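Local coordinates for hypothetical protein yfcE (Escherichia coli, PDB 1SU1), which is of unknown function but belongs to the calcineurin-like phosphoesterase superfamily and carries a pair of zinc ions at one end of its two-sheet core, at residues A[150-155]-A[165-170]; A[126-131]-A[145-150]; A[32-37]-A[169-174]; A[57-62]-A[92-97]; A[27-32]-A[180-185]. One frame throughout, in Å; residues are numbered along the deposited sequence.

All five contacts are buried, and all but contact 5 hold zinc ligands. Contacts 2 and 5 are chiefly strand pairings, parallel in one sheet and antiparallel in the other, held by backbone hydrogen bonds and apolar side chains. Contact 4 belongs to the same sheet as contact 5, since strands 55-58 and 27-31 are neighbours, but runs on into the metal site. Contact 3 joins two loops and contact 1 a loop to the end of strand 163-167; they share Gly169 and Ser170, and rely on side-chain hydrogen bonds and waters. Contacts 1, 2 and 4 supply ligands to one zinc ion; contacts 1 and 3 supply the other.

Contact 1 of 5, residues A[150-155]-A[165-170]; sequences GHTHLP and HFNPGS. With ZN (zinc ion), chain E; ZN (zinc ion), chain F.
Asn167 reaches from the end of strand 163-167 into the Gly-His-Thr-His loop, the GHTH signature of calcineurin-like phosphoesterases, whose two histidines bind different zinc ions. Its carboxamide is the polar hub of the contact. With CG anti to the backbone N (chi1 -174°), the amide extends toward the inside of the loop, where ND2 gives a weak hydrogen bond to Gly150 O at 3.2 Å. ND2 also lies 2.9 Å from Thr152 OG1, the two side chains meeting at a slant. On the other branch OD1 accepts from Gly169 N, closing an Asx turn, and receives a proton from a water that in turn accepts from His153 N. Thr152 OG1 makes the matching ST turn on its own side by accepting from Leu154 N. A second water links the segments, donating to His153 O and accepting from Ser170 N.

CH contacts and packing flank this network. Ser170 CB sits over one face of the His153 imidazole in a CH-pi contact, 4.2 Å from the ring centroid and displaced toward the rim, while Ser170 OG turns to Asp33 O. Gly169 passes along the backbone of Leu154 and Pro155, and Pro155 CA makes a CH...O contact of 3.1 Å with Asn167 O.

Both histidines of the loop are metal ligands. Asp33 and His35 share the zinc ion of His153, whereas Asp61, Asn97 and His129 share that of His151. His151 coordinates through ND1 and His153 through NE2, each nitrogen 2.2 Å from its zinc ion.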
# COMPACT_ATOMS: atom_id res chain seq x y z
N GLY A 150 -6.00 4.24 -18.96
CA GLY A 150 -7.32 4.86 -19.01
C GLY A 150 -7.29 6.16 -18.22
O GLY A 150 -6.51 7.05 -18.52
N HIS A 151 -8.14 6.28 -17.22
CA HIS A 151 -8.17 7.44 -16.34
C HIS A 151 -8.51 8.84 -16.88
O HIS A 151 -9.24 9.59 -16.21
CB HIS A 151 -6.83 7.55 -15.58
CG HIS A 151 -6.87 8.52 -14.44
ND1 HIS A 151 -7.74 8.39 -13.38
CD2 HIS A 151 -6.17 9.66 -14.21
CE1 HIS A 151 -7.58 9.41 -12.55
NE2 HIS A 151 -6.63 10.19 -13.03
N THR A 152 -7.98 9.21 -18.04
CA THR A 152 -8.28 10.55 -18.58
C THR A 152 -9.64 10.63 -19.28
O THR A 152 -10.20 11.72 -19.45
CB THR A 152 -7.24 10.99 -19.63
OG1 THR A 152 -7.27 10.07 -20.74
CG2 THR A 152 -5.84 11.01 -19.02
N HIS A 153 -10.17 9.47 -19.69
CA HIS A 153 -11.44 9.41 -20.41
C HIS A 153 -11.27 10.06 -21.79
O HIS A 153 -12.24 10.55 -22.36
CB HIS A 153 -12.56 10.14 -19.66
CG HIS A 153 -12.84 9.60 -18.30
ND1 HIS A 153 -13.95 9.96 -17.57
CD2 HIS A 153 -12.13 8.76 -17.51
CE1 HIS A 153 -13.92 9.36 -16.40
NE2 HIS A 153 -12.83 8.63 -16.33
N LEU A 154 -10.03 10.09 -22.29
CA LEU A 154 -9.75 10.65 -23.61
C LEU A 154 -9.04 9.56 -24.42
O LEU A 154 -7.96 9.12 -24.06
CB LEU A 154 -8.87 11.90 -23.50
CG LEU A 154 -9.54 13.17 -22.94
CD1 LEU A 154 -8.54 14.32 -22.89
CD2 LEU A 154 -10.73 13.56 -23.81
N PRO A 155 -9.66 9.13 -25.53
CA PRO A 155 -9.08 8.08 -26.38
C PRO A 155 -7.79 8.50 -27.07
O PRO A 155 -7.65 9.63 -27.52
CB PRO A 155 -10.20 7.82 -27.38
CG PRO A 155 -10.73 9.20 -27.62
CD PRO A 155 -10.82 9.76 -26.20
N HIS A 165 1.32 5.00 -27.34
CA HIS A 165 0.36 5.28 -26.27
C HIS A 165 -1.01 4.78 -26.76
O HIS A 165 -1.38 5.01 -27.92
CB HIS A 165 0.25 6.78 -25.98
CG HIS A 165 1.45 7.37 -25.29
ND1 HIS A 165 1.40 8.57 -24.62
CD2 HIS A 165 2.73 6.94 -25.20
CE1 HIS A 165 2.60 8.86 -24.15
NE2 HIS A 165 3.42 7.88 -24.49
N PHE A 166 -1.75 4.11 -25.88
CA PHE A 166 -3.07 3.61 -26.23
C PHE A 166 -4.02 3.75 -25.04
O PHE A 166 -3.74 3.23 -23.95
CB PHE A 166 -3.00 2.15 -26.68
CG PHE A 166 -4.35 1.57 -27.05
CD1 PHE A 166 -5.05 2.04 -28.16
CD2 PHE A 166 -4.93 0.57 -26.27
CE1 PHE A 166 -6.31 1.53 -28.48
CE2 PHE A 166 -6.18 0.05 -26.58
CZ PHE A 166 -6.88 0.53 -27.70
N ASN A 167 -5.14 4.45 -25.26
CA ASN A 167 -6.17 4.69 -24.25
C ASN A 167 -7.54 4.47 -24.90
O ASN A 167 -7.92 5.22 -25.79
CB ASN A 167 -6.06 6.12 -23.72
CG ASN A 167 -7.00 6.40 -22.56
OD1 ASN A 167 -8.04 5.75 -22.40
ND2 ASN A 167 -6.64 7.41 -21.73
N PRO A 168 -8.31 3.46 -24.44
CA PRO A 168 -9.66 3.07 -24.92
C PRO A 168 -10.72 4.11 -24.65
O PRO A 168 -11.82 4.04 -25.19
CB PRO A 168 -10.00 1.80 -24.12
CG PRO A 168 -8.70 1.23 -23.82
CD PRO A 168 -7.75 2.41 -23.58
N GLY A 169 -10.37 5.08 -23.82
CA GLY A 169 -11.32 6.11 -23.45
C GLY A 169 -12.25 5.47 -22.44
O GLY A 169 -12.01 4.33 -22.02
N SER A 170 -13.31 6.17 -22.05
CA SER A 170 -14.28 5.64 -21.08
C SER A 170 -15.50 5.05 -21.78
O SER A 170 -15.98 5.61 -22.78
CB SER A 170 -14.77 6.75 -20.14
OG SER A 170 -15.78 6.26 -19.26
ZN ZN E . -9.46 7.11 -12.77
ZN ZN F . -12.37 7.35 -14.59
O HOH W 1 -9.61 6.72 -20.17
O HOH W 2 -13.57 8.63 -23.74

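Contact 2 of 5, residues A[126-131]-A[145-150]; sequences FLTHGH and DVLVYG. With ZN (zinc ion), chain E.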
# COMPACT_ATOMS: atom_id res chain seq x y z
N PHE A 126 2.38 -2.44 -21.52
CA PHE A 126 2.33 -2.12 -20.10
C PHE A 126 0.93 -1.61 -19.72
O PHE A 126 0.58 -0.48 -20.03
CB PHE A 126 3.38 -1.04 -19.77
CG PHE A 126 3.58 -0.80 -18.29
CD1 PHE A 126 4.58 -1.48 -17.59
CD2 PHE A 126 2.78 0.10 -17.60
CE1 PHE A 126 4.76 -1.26 -16.23
CE2 PHE A 126 2.96 0.33 -16.23
CZ PHE A 126 3.95 -0.36 -15.55
N LEU A 127 0.16 -2.45 -19.03
CA LEU A 127 -1.21 -2.12 -18.60
C LEU A 127 -1.30 -1.47 -17.21
O LEU A 127 -0.93 -2.09 -16.21
CB LEU A 127 -2.09 -3.39 -18.61
CG LEU A 127 -1.89 -4.42 -19.73
CD1 LEU A 127 -2.74 -5.65 -19.43
CD2 LEU A 127 -2.27 -3.82 -21.09
N THR A 128 -1.85 -0.26 -17.15
CA THR A 128 -2.01 0.45 -15.88
C THR A 128 -3.22 1.41 -16.00
O THR A 128 -3.61 1.75 -17.11
CB THR A 128 -0.72 1.25 -15.53
OG1 THR A 128 -0.75 1.65 -14.16
CG2 THR A 128 -0.61 2.50 -16.40
N HIS A 129 -3.79 1.84 -14.87
CA HIS A 129 -4.94 2.73 -14.91
C HIS A 129 -4.65 4.14 -15.40
O HIS A 129 -5.42 4.71 -16.19
CB HIS A 129 -5.62 2.84 -13.55
CG HIS A 129 -6.84 3.72 -13.55
ND1 HIS A 129 -8.02 3.36 -14.18
CD2 HIS A 129 -7.06 4.96 -13.05
CE1 HIS A 129 -8.90 4.33 -14.06
NE2 HIS A 129 -8.34 5.31 -13.37
N GLY A 130 -3.56 4.73 -14.91
CA GLY A 130 -3.23 6.07 -15.35
C GLY A 130 -2.94 7.08 -14.26
O GLY A 130 -2.43 8.17 -14.55
N HIS A 131 -3.24 6.74 -13.01
CA HIS A 131 -2.97 7.69 -11.93
C HIS A 131 -1.60 7.48 -11.27
O HIS A 131 -1.10 8.38 -10.60
CB HIS A 131 -4.09 7.63 -10.87
CG HIS A 131 -4.23 6.29 -10.21
ND1 HIS A 131 -4.38 5.12 -10.92
CD2 HIS A 131 -4.29 5.94 -8.90
CE1 HIS A 131 -4.53 4.11 -10.08
NE2 HIS A 131 -4.48 4.59 -8.85
N ASP A 145 7.49 -0.24 -27.48
CA ASP A 145 6.62 -0.84 -26.47
C ASP A 145 5.36 0.03 -26.40
O ASP A 145 5.33 1.13 -26.95
CB ASP A 145 7.29 -0.88 -25.08
CG ASP A 145 8.21 -2.07 -24.90
OD1 ASP A 145 8.05 -3.09 -25.61
OD2 ASP A 145 9.10 -2.00 -24.02
N VAL A 146 4.34 -0.45 -25.70
CA VAL A 146 3.10 0.30 -25.60
C VAL A 146 2.64 0.62 -24.19
O VAL A 146 2.50 -0.28 -23.36
CB VAL A 146 1.93 -0.46 -26.31
CG1 VAL A 146 0.68 0.41 -26.33
CG2 VAL A 146 2.34 -0.88 -27.73
N LEU A 147 2.38 1.89 -23.91
CA LEU A 147 1.84 2.26 -22.61
C LEU A 147 0.30 2.22 -22.77
O LEU A 147 -0.27 3.02 -23.51
CB LEU A 147 2.26 3.68 -22.22
CG LEU A 147 1.49 4.24 -21.01
CD1 LEU A 147 1.81 3.45 -19.75
CD2 LEU A 147 1.83 5.71 -20.81
N VAL A 148 -0.35 1.28 -22.09
CA VAL A 148 -1.81 1.14 -22.16
C VAL A 148 -2.46 1.65 -20.88
O VAL A 148 -2.26 1.07 -19.80
CB VAL A 148 -2.22 -0.35 -22.37
CG1 VAL A 148 -3.73 -0.47 -22.40
CG2 VAL A 148 -1.61 -0.90 -23.65
N TYR A 149 -3.27 2.70 -20.99
CA TYR A 149 -3.92 3.30 -19.82
C TYR A 149 -5.32 3.91 -20.06
O TYR A 149 -5.74 4.10 -21.21
CB TYR A 149 -3.05 4.42 -19.28
CG TYR A 149 -2.93 5.58 -20.23
CD1 TYR A 149 -2.24 5.46 -21.44
CD2 TYR A 149 -3.55 6.80 -19.95
CE1 TYR A 149 -2.16 6.53 -22.34
CE2 TYR A 149 -3.48 7.87 -20.84
CZ TYR A 149 -2.78 7.73 -22.04
OH TYR A 149 -2.70 8.79 -22.90
N GLY A 150 -6.00 4.24 -18.96
CA GLY A 150 -7.32 4.86 -19.01
C GLY A 150 -7.29 6.16 -18.22
O GLY A 150 -6.51 7.05 -18.52
ZN ZN E . -9.46 7.11 -12.77
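Strands 126-128 and 146-148 pair in parallel in the five-stranded sheet, and the first of them runs straight into a zinc ligand, His129. Backbone bonds set the register: Phe126 N donates to Val146 O at 2.8 Å, Val148 N to Phe126 O, and Thr128 N to Val148 O at 3.0 Å. Beyond the strands Gly150 N donates to His129 O at 2.9 Å, so the pairing runs on into the segments that carry the metal ligands.

On one face Leu127 and Val148 run alongside each other, with Leu127 CD2 3.7 Å from Val148 CB. On the other, Leu147 CD1 approaches Phe126 CD2 at 4.1 Å, the two side chains slanting across each other. Tyr149 CB rests against Thr128 O.

The His129 side chain leaves the backbone away from the partner strand, and a chi1 of -178°, with CG trans to N, carries the ring on to the zinc ion, which NE2 binds at 2.2 Å. Its ND1 is hydrogen-bonded to Leu59 O, a second-shell bond that fixes the ring's rotation.

Strands 115-119 and 163-167 continue the sheet beyond the pair, while Phe30 of strand 27-31, in the other sheet, packs on Leu127 and Val148.

Contact 3 of 5, residues A[32-37]-A[169-174]; sequences SDIHGS and GSVSIP. With ZN (zinc ion), chain F.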
# COMPACT_ATOMS: atom_id res chain seq x y z
N SER A 32 -12.47 0.47 -20.08
CA SER A 32 -11.94 1.30 -19.01
C SER A 32 -12.94 2.33 -18.49
O SER A 32 -13.85 2.75 -19.20
CB SER A 32 -10.66 2.01 -19.47
OG SER A 32 -10.08 2.77 -18.42
N ASP A 33 -12.74 2.74 -17.23
CA ASP A 33 -13.57 3.74 -16.57
C ASP A 33 -15.08 3.49 -16.74
O ASP A 33 -15.82 4.33 -17.29
CB ASP A 33 -13.18 5.13 -17.09
CG ASP A 33 -11.72 5.50 -16.75
OD1 ASP A 33 -11.47 6.11 -15.68
OD2 ASP A 33 -10.82 5.15 -17.55
N ILE A 34 -15.52 2.34 -16.24
CA ILE A 34 -16.91 1.91 -16.27
C ILE A 34 -17.70 2.76 -15.27
O ILE A 34 -18.82 3.18 -15.56
CB ILE A 34 -17.00 0.42 -15.88
CG1 ILE A 34 -16.16 -0.41 -16.86
CG2 ILE A 34 -18.46 -0.04 -15.87
CD1 ILE A 34 -16.08 -1.89 -16.53
N HIS A 35 -17.10 3.00 -14.10
CA HIS A 35 -17.72 3.82 -13.07
C HIS A 35 -19.15 3.44 -12.67
O HIS A 35 -19.97 4.31 -12.35
CB HIS A 35 -17.70 5.29 -13.48
CG HIS A 35 -16.34 5.91 -13.45
ND1 HIS A 35 -15.66 6.16 -12.27
CD2 HIS A 35 -15.54 6.37 -14.44
CE1 HIS A 35 -14.51 6.75 -12.54
NE2 HIS A 35 -14.41 6.89 -13.85
N GLY A 36 -19.46 2.15 -12.68
CA GLY A 36 -20.79 1.71 -12.28
C GLY A 36 -21.93 1.76 -13.29
O GLY A 36 -23.07 1.48 -12.93
N SER A 37 -21.65 2.14 -14.54
CA SER A 37 -22.67 2.21 -15.59
C SER A 37 -23.13 0.83 -16.05
O SER A 37 -22.38 0.11 -16.72
CB SER A 37 -22.14 2.99 -16.79
OG SER A 37 -23.11 3.09 -17.81
N GLY A 169 -10.37 5.08 -23.82
CA GLY A 169 -11.32 6.11 -23.45
C GLY A 169 -12.25 5.47 -22.44
O GLY A 169 -12.01 4.33 -22.02
N SER A 170 -13.31 6.17 -22.05
CA SER A 170 -14.28 5.64 -21.08
C SER A 170 -15.50 5.05 -21.78
O SER A 170 -15.98 5.61 -22.78
CB SER A 170 -14.77 6.75 -20.14
OG SER A 170 -15.78 6.26 -19.26
N VAL A 171 -16.02 3.93 -21.27
CA VAL A 171 -17.20 3.31 -21.86
C VAL A 171 -18.45 3.98 -21.32
O VAL A 171 -19.55 3.66 -21.75
CB VAL A 171 -17.31 1.80 -21.51
CG1 VAL A 171 -16.18 1.02 -22.15
CG2 VAL A 171 -17.30 1.62 -20.00
N SER A 172 -18.30 4.92 -20.39
CA SER A 172 -19.47 5.56 -19.81
C SER A 172 -19.46 7.08 -19.67
O SER A 172 -20.52 7.70 -19.67
CB SER A 172 -19.77 4.94 -18.44
OG SER A 172 -18.90 5.43 -17.44
N ILE A 173 -18.28 7.69 -19.54
CA ILE A 173 -18.22 9.14 -19.41
C ILE A 173 -17.11 9.77 -20.25
O ILE A 173 -16.19 10.39 -19.73
CB ILE A 173 -17.97 9.57 -17.95
CG1 ILE A 173 -18.70 8.64 -16.98
CG2 ILE A 173 -18.47 11.00 -17.75
CD1 ILE A 173 -18.39 8.93 -15.53
N PRO A 174 -17.20 9.62 -21.58
CA PRO A 174 -16.17 10.20 -22.44
C PRO A 174 -16.07 11.71 -22.30
O PRO A 174 -17.05 12.37 -21.96
CB PRO A 174 -16.62 9.77 -23.84
CG PRO A 174 -18.12 9.77 -23.71
CD PRO A 174 -18.32 9.08 -22.38
ZN ZN F . -12.37 7.35 -14.59
O HOH W 3 -12.99 1.92 -22.49
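Ser170 OG donates to Asp33 O at 2.8 Å, a bond between the loop that follows strand 27-31 and the loop that leads to strand 181-186. The same hydroxyl oxygen accepts from Ser172 N and Ile173 N, an ST turn and an ST motif together, so three bonds grip it. Ser172 OG, which a chi1 of 78° places between its own N and carbonyl carbon, lies near two carbonyls, 2.9 Å from Ile34 O and 3.3 Å from Asp33 O; its single proton could serve either. Between the backbones, Val171 N donates to Ser32 O at 3.2 Å, and a water bridges Ser32 N and Gly169 O.

Ser32 OG donates a hydrogen bond to Asp33 OD2, from above the carboxylate plane. OD2 also accepts from His151 N, and these two bonds hold the carboxylate so that OD1 faces the zinc ion, which it binds at 1.9 Å. His35 NE2 binds the same ion at 2.2 Å, while its ND1 donates to Asn64 O.

Packing surrounds the polar centre. Ile34 and Val171 run side by side in the same direction, with CG1 of Ile34 3.9 Å from CG2 of Val171. Ile173 crosses His35 at about a right angle and brings CD1 to His35 CD2. Ser37 CB presses tightly on Ser172 CB at 3.5 Å, just ahead of helix 38-51.

The Asp-Ile-His sequence of residues 33 to 35 is the DxH motif of calcineurin-like phosphoesterases, placed after the first strand; with His153 it supplies the three protein ligands of this zinc ion.

Contact 4 of 5, residues A[57-62]-A[92-97]; sequences VILGDV and IAVRGN. With ZN (zinc ion), chain E; SO4 (sulfate ion), chain G.
Asp61 and Asn97 meet at a zinc ion beyond the ends of two parallel strands, 55-58 and 91-93, joined through helix 77-85 as a beta-alpha-beta unit. Asp61 OD2 coordinates the metal at 2.4 Å and Asn97 OD1 at 2.3 Å; His129 and His151 complete the protein ligands. The two oxygens come within 2.8 Å of each other because both bind the ion, their carboxylate and amide planes 27° apart. Asn97 CG lies between the backbone N and the carbonyl carbon (chi1 63°), which swings the amide toward the metal.

Behind this shell, Asp61 OD1 accepts from Cys98 N, while Asp99 takes the backbone N-H groups of Asp61 and Gly96. Gly60 and Gly96 let the chains pass closely, their CA atoms 4.1 Å apart. Further back Leu59 and Val94 lie alongside each other, Val94 CG2 resting 3.7 Å from Leu59 CA. The strands themselves are tied by Ile58 N to Ile92 O and Val94 N to Ile58 O, with Ile58 CB against Ala93 CB.

A sulfate, probably from the crystallisation liquor, adds a further ligand: its O2 binds the zinc ion, and Asn97 ND2 donates to its O3 at 3.2 Å in a nearly straight bond of 169°.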
# COMPACT_ATOMS: atom_id res chain seq x y z
N VAL A 57 -9.74 -7.15 -20.87
CA VAL A 57 -8.85 -6.35 -20.04
C VAL A 57 -9.49 -5.07 -19.52
O VAL A 57 -9.70 -4.11 -20.27
CB VAL A 57 -7.56 -6.01 -20.81
CG1 VAL A 57 -6.61 -5.22 -19.93
CG2 VAL A 57 -6.90 -7.29 -21.32
N ILE A 58 -9.78 -5.06 -18.22
CA ILE A 58 -10.39 -3.91 -17.55
C ILE A 58 -9.31 -3.02 -16.92
O ILE A 58 -8.59 -3.44 -16.01
CB ILE A 58 -11.39 -4.42 -16.49
CG1 ILE A 58 -12.51 -5.20 -17.20
CG2 ILE A 58 -11.96 -3.25 -15.68
CD1 ILE A 58 -13.63 -5.69 -16.30
N LEU A 59 -9.22 -1.78 -17.41
CA LEU A 59 -8.21 -0.83 -16.94
C LEU A 59 -8.52 0.02 -15.70
O LEU A 59 -7.90 1.07 -15.50
CB LEU A 59 -7.79 0.09 -18.10
CG LEU A 59 -7.22 -0.61 -19.34
CD1 LEU A 59 -7.07 0.41 -20.47
CD2 LEU A 59 -5.87 -1.27 -19.02
N GLY A 60 -9.49 -0.40 -14.89
CA GLY A 60 -9.78 0.35 -13.67
C GLY A 60 -10.95 1.33 -13.57
O GLY A 60 -11.38 1.93 -14.56
N ASP A 61 -11.41 1.51 -12.32
CA ASP A 61 -12.53 2.37 -11.96
C ASP A 61 -13.81 1.68 -12.45
O ASP A 61 -14.48 2.13 -13.40
CB ASP A 61 -12.33 3.78 -12.54
CG ASP A 61 -11.22 4.54 -11.82
OD1 ASP A 61 -10.36 3.87 -11.22
OD2 ASP A 61 -11.19 5.79 -11.88
N VAL A 62 -14.08 0.58 -11.77
CA VAL A 62 -15.17 -0.33 -12.04
C VAL A 62 -16.58 0.04 -11.53
O VAL A 62 -17.49 0.22 -12.33
CB VAL A 62 -14.78 -1.72 -11.52
CG1 VAL A 62 -15.76 -2.78 -11.99
CG2 VAL A 62 -13.36 -2.06 -11.98
N ILE A 92 -8.82 -9.76 -16.84
CA ILE A 92 -7.48 -9.36 -16.44
C ILE A 92 -7.67 -7.86 -16.14
O ILE A 92 -7.94 -7.09 -17.06
CB ILE A 92 -6.45 -9.48 -17.60
CG1 ILE A 92 -6.32 -10.93 -18.06
CG2 ILE A 92 -5.10 -8.94 -17.14
CD1 ILE A 92 -5.81 -11.89 -17.01
N ALA A 93 -7.55 -7.46 -14.88
CA ALA A 93 -7.75 -6.05 -14.53
C ALA A 93 -6.60 -5.40 -13.75
O ALA A 93 -5.72 -6.08 -13.24
CB ALA A 93 -9.04 -5.92 -13.72
N VAL A 94 -6.61 -4.07 -13.69
CA VAL A 94 -5.62 -3.29 -12.94
C VAL A 94 -6.38 -2.23 -12.15
O VAL A 94 -7.41 -1.71 -12.61
CB VAL A 94 -4.56 -2.61 -13.85
CG1 VAL A 94 -3.62 -3.67 -14.43
CG2 VAL A 94 -5.23 -1.81 -14.97
N ARG A 95 -5.86 -1.91 -10.97
CA ARG A 95 -6.46 -0.96 -10.04
C ARG A 95 -6.56 0.50 -10.49
O ARG A 95 -5.57 1.09 -10.93
CB ARG A 95 -5.72 -1.02 -8.69
CG ARG A 95 -6.47 -0.40 -7.53
CD ARG A 95 -5.67 -0.45 -6.23
NE ARG A 95 -4.60 0.54 -6.17
CZ ARG A 95 -3.30 0.25 -6.20
NH1 ARG A 95 -2.90 -1.01 -6.30
NH2 ARG A 95 -2.40 1.22 -6.12
N GLY A 96 -7.76 1.07 -10.35
CA GLY A 96 -7.98 2.47 -10.70
C GLY A 96 -8.06 3.30 -9.42
O GLY A 96 -8.33 2.75 -8.36
N ASN A 97 -7.84 4.61 -9.51
CA ASN A 97 -7.89 5.47 -8.33
C ASN A 97 -9.22 5.49 -7.60
O ASN A 97 -9.29 5.91 -6.44
CB ASN A 97 -7.52 6.90 -8.71
CG ASN A 97 -8.51 7.49 -9.68
OD1 ASN A 97 -8.95 6.81 -10.59
ND2 ASN A 97 -8.88 8.75 -9.49
ZN ZN E . -9.46 7.11 -12.77
S SO4 G . -11.38 9.77 -12.52
O1 SO4 G . -10.31 10.22 -13.42
O2 SO4 G . -11.36 8.32 -12.45
O3 SO4 G . -11.19 10.28 -11.14
O4 SO4 G . -12.69 10.23 -13.04

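Contact 5 of 5, residues A[27-32]-A[180-185]; sequences KLMFAS and ASYGML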
# COMPACT_ATOMS: atom_id res chain seq x y z
N LYS A 27 -5.31 -11.77 -29.32
CA LYS A 27 -6.50 -10.93 -29.45
C LYS A 27 -7.05 -10.52 -28.09
O LYS A 27 -7.41 -11.37 -27.28
CB LYS A 27 -7.58 -11.67 -30.25
CG LYS A 27 -8.76 -10.80 -30.64
CD LYS A 27 -9.67 -11.49 -31.65
CE LYS A 27 -10.81 -10.57 -32.07
NZ LYS A 27 -11.66 -11.18 -33.14
N LEU A 28 -7.13 -9.23 -27.85
CA LEU A 28 -7.64 -8.75 -26.57
C LEU A 28 -8.64 -7.60 -26.69
O LEU A 28 -8.53 -6.76 -27.59
CB LEU A 28 -6.48 -8.28 -25.68
CG LEU A 28 -5.25 -9.19 -25.55
CD1 LEU A 28 -4.10 -8.37 -24.96
CD2 LEU A 28 -5.58 -10.38 -24.70
N MET A 29 -9.60 -7.56 -25.78
CA MET A 29 -10.57 -6.48 -25.73
C MET A 29 -10.29 -5.66 -24.47
O MET A 29 -9.98 -6.22 -23.42
CB MET A 29 -12.00 -7.04 -25.67
CG MET A 29 -13.06 -5.94 -25.66
SD MET A 29 -14.77 -6.57 -25.77
CE MET A 29 -15.67 -5.12 -25.27
N PHE A 30 -10.41 -4.34 -24.58
CA PHE A 30 -10.18 -3.43 -23.47
C PHE A 30 -11.40 -2.58 -23.13
O PHE A 30 -12.07 -2.07 -24.02
CB PHE A 30 -9.03 -2.46 -23.78
CG PHE A 30 -7.74 -3.14 -24.16
CD1 PHE A 30 -7.55 -3.63 -25.45
CD2 PHE A 30 -6.71 -3.29 -23.23
CE1 PHE A 30 -6.35 -4.25 -25.81
CE2 PHE A 30 -5.51 -3.91 -23.57
CZ PHE A 30 -5.33 -4.39 -24.87
N ALA A 31 -11.66 -2.43 -21.84
CA ALA A 31 -12.75 -1.61 -21.34
C ALA A 31 -12.16 -0.82 -20.17
O ALA A 31 -11.43 -1.38 -19.34
CB ALA A 31 -13.90 -2.49 -20.85
N SER A 32 -12.47 0.47 -20.08
CA SER A 32 -11.94 1.30 -19.01
C SER A 32 -12.94 2.33 -18.49
O SER A 32 -13.85 2.75 -19.20
CB SER A 32 -10.66 2.01 -19.47
OG SER A 32 -10.08 2.77 -18.42
N ALA A 180 -18.76 7.18 -26.32
CA ALA A 180 -18.36 6.20 -25.34
C ALA A 180 -17.58 5.17 -26.16
O ALA A 180 -17.99 4.85 -27.28
CB ALA A 180 -19.59 5.55 -24.71
N SER A 181 -16.47 4.66 -25.62
CA SER A 181 -15.65 3.70 -26.37
C SER A 181 -15.00 2.54 -25.61
O SER A 181 -15.02 2.50 -24.39
CB SER A 181 -14.55 4.47 -27.12
OG SER A 181 -13.91 5.42 -26.26
N TYR A 182 -14.46 1.60 -26.38
CA TYR A 182 -13.75 0.44 -25.84
C TYR A 182 -12.54 0.24 -26.75
O TYR A 182 -12.34 1.02 -27.68
CB TYR A 182 -14.63 -0.82 -25.81
CG TYR A 182 -15.02 -1.42 -27.15
CD1 TYR A 182 -15.94 -0.78 -27.99
CD2 TYR A 182 -14.54 -2.67 -27.53
CE1 TYR A 182 -16.37 -1.37 -29.18
CE2 TYR A 182 -14.96 -3.27 -28.72
CZ TYR A 182 -15.88 -2.62 -29.54
OH TYR A 182 -16.30 -3.22 -30.70
N GLY A 183 -11.73 -0.78 -26.48
CA GLY A 183 -10.55 -0.98 -27.31
C GLY A 183 -10.34 -2.43 -27.68
O GLY A 183 -10.93 -3.32 -27.09
N MET A 184 -9.49 -2.66 -28.67
CA MET A 184 -9.22 -4.02 -29.11
C MET A 184 -7.80 -4.14 -29.65
O MET A 184 -7.25 -3.19 -30.20
CB MET A 184 -10.21 -4.41 -30.23
CG MET A 184 -10.31 -5.90 -30.52
SD MET A 184 -11.31 -6.79 -29.31
CE MET A 184 -12.66 -5.64 -29.07
N LEU A 185 -7.21 -5.32 -29.47
CA LEU A 185 -5.89 -5.60 -29.99
C LEU A 185 -6.14 -6.78 -30.91
O LEU A 185 -6.66 -7.80 -30.47
CB LEU A 185 -4.92 -6.01 -28.87
CG LEU A 185 -3.41 -6.28 -29.13
CD1 LEU A 185 -3.11 -7.76 -28.97
CD2 LEU A 185 -2.98 -5.78 -30.49
O HOH W 3 -12.99 1.92 -22.49
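Met29 and Met184 face each other as a non-hydrogen-bonded pair of antiparallel strands, and their side chains slant across one another. Met29 is extended, whereas Met184 bends at chi2 (78°) and chi3 and folds its methyl back onto the neighbouring strand, where CE presses on Met29 CG at 3.4 Å, a close carbon-carbon approach. Met29 then carries on to Tyr182, crossing it at about a right angle: its CE comes 3.5 Å from Tyr182 CD2, and its sulfur stands oblique to the ring in a Met-aromatic contact. Val44, Leu47 and Phe48 of helix 38-51 pack on Met29 on this side of the sheet.

The other face carries Leu28, Phe30 and Leu185. Phe30 and Leu185 project together, with Phe30 CE1 3.8 Å from Leu185 CB; Leu28 and Leu185 do likewise through their CD1 atoms. The edge of the Phe30 ring lies against the backbone at Gly183 C and Leu185 N.

Paired bonds bracket the methionines: Leu28 N to Leu185 O and Leu185 N to Leu28 O at 2.7 Å on one side, Phe30 N to Gly183 O and Gly183 N to Phe30 O on the other. A water bridging Ser32 N and Ser181 O extends the pairing.

In its mixed six-stranded sheet strand 27-31 is where the direction changes, parallel to 55-58 on one side and antiparallel to 181-186 on the other, within the layered alpha/beta core of calcineurin-like phosphoesterases.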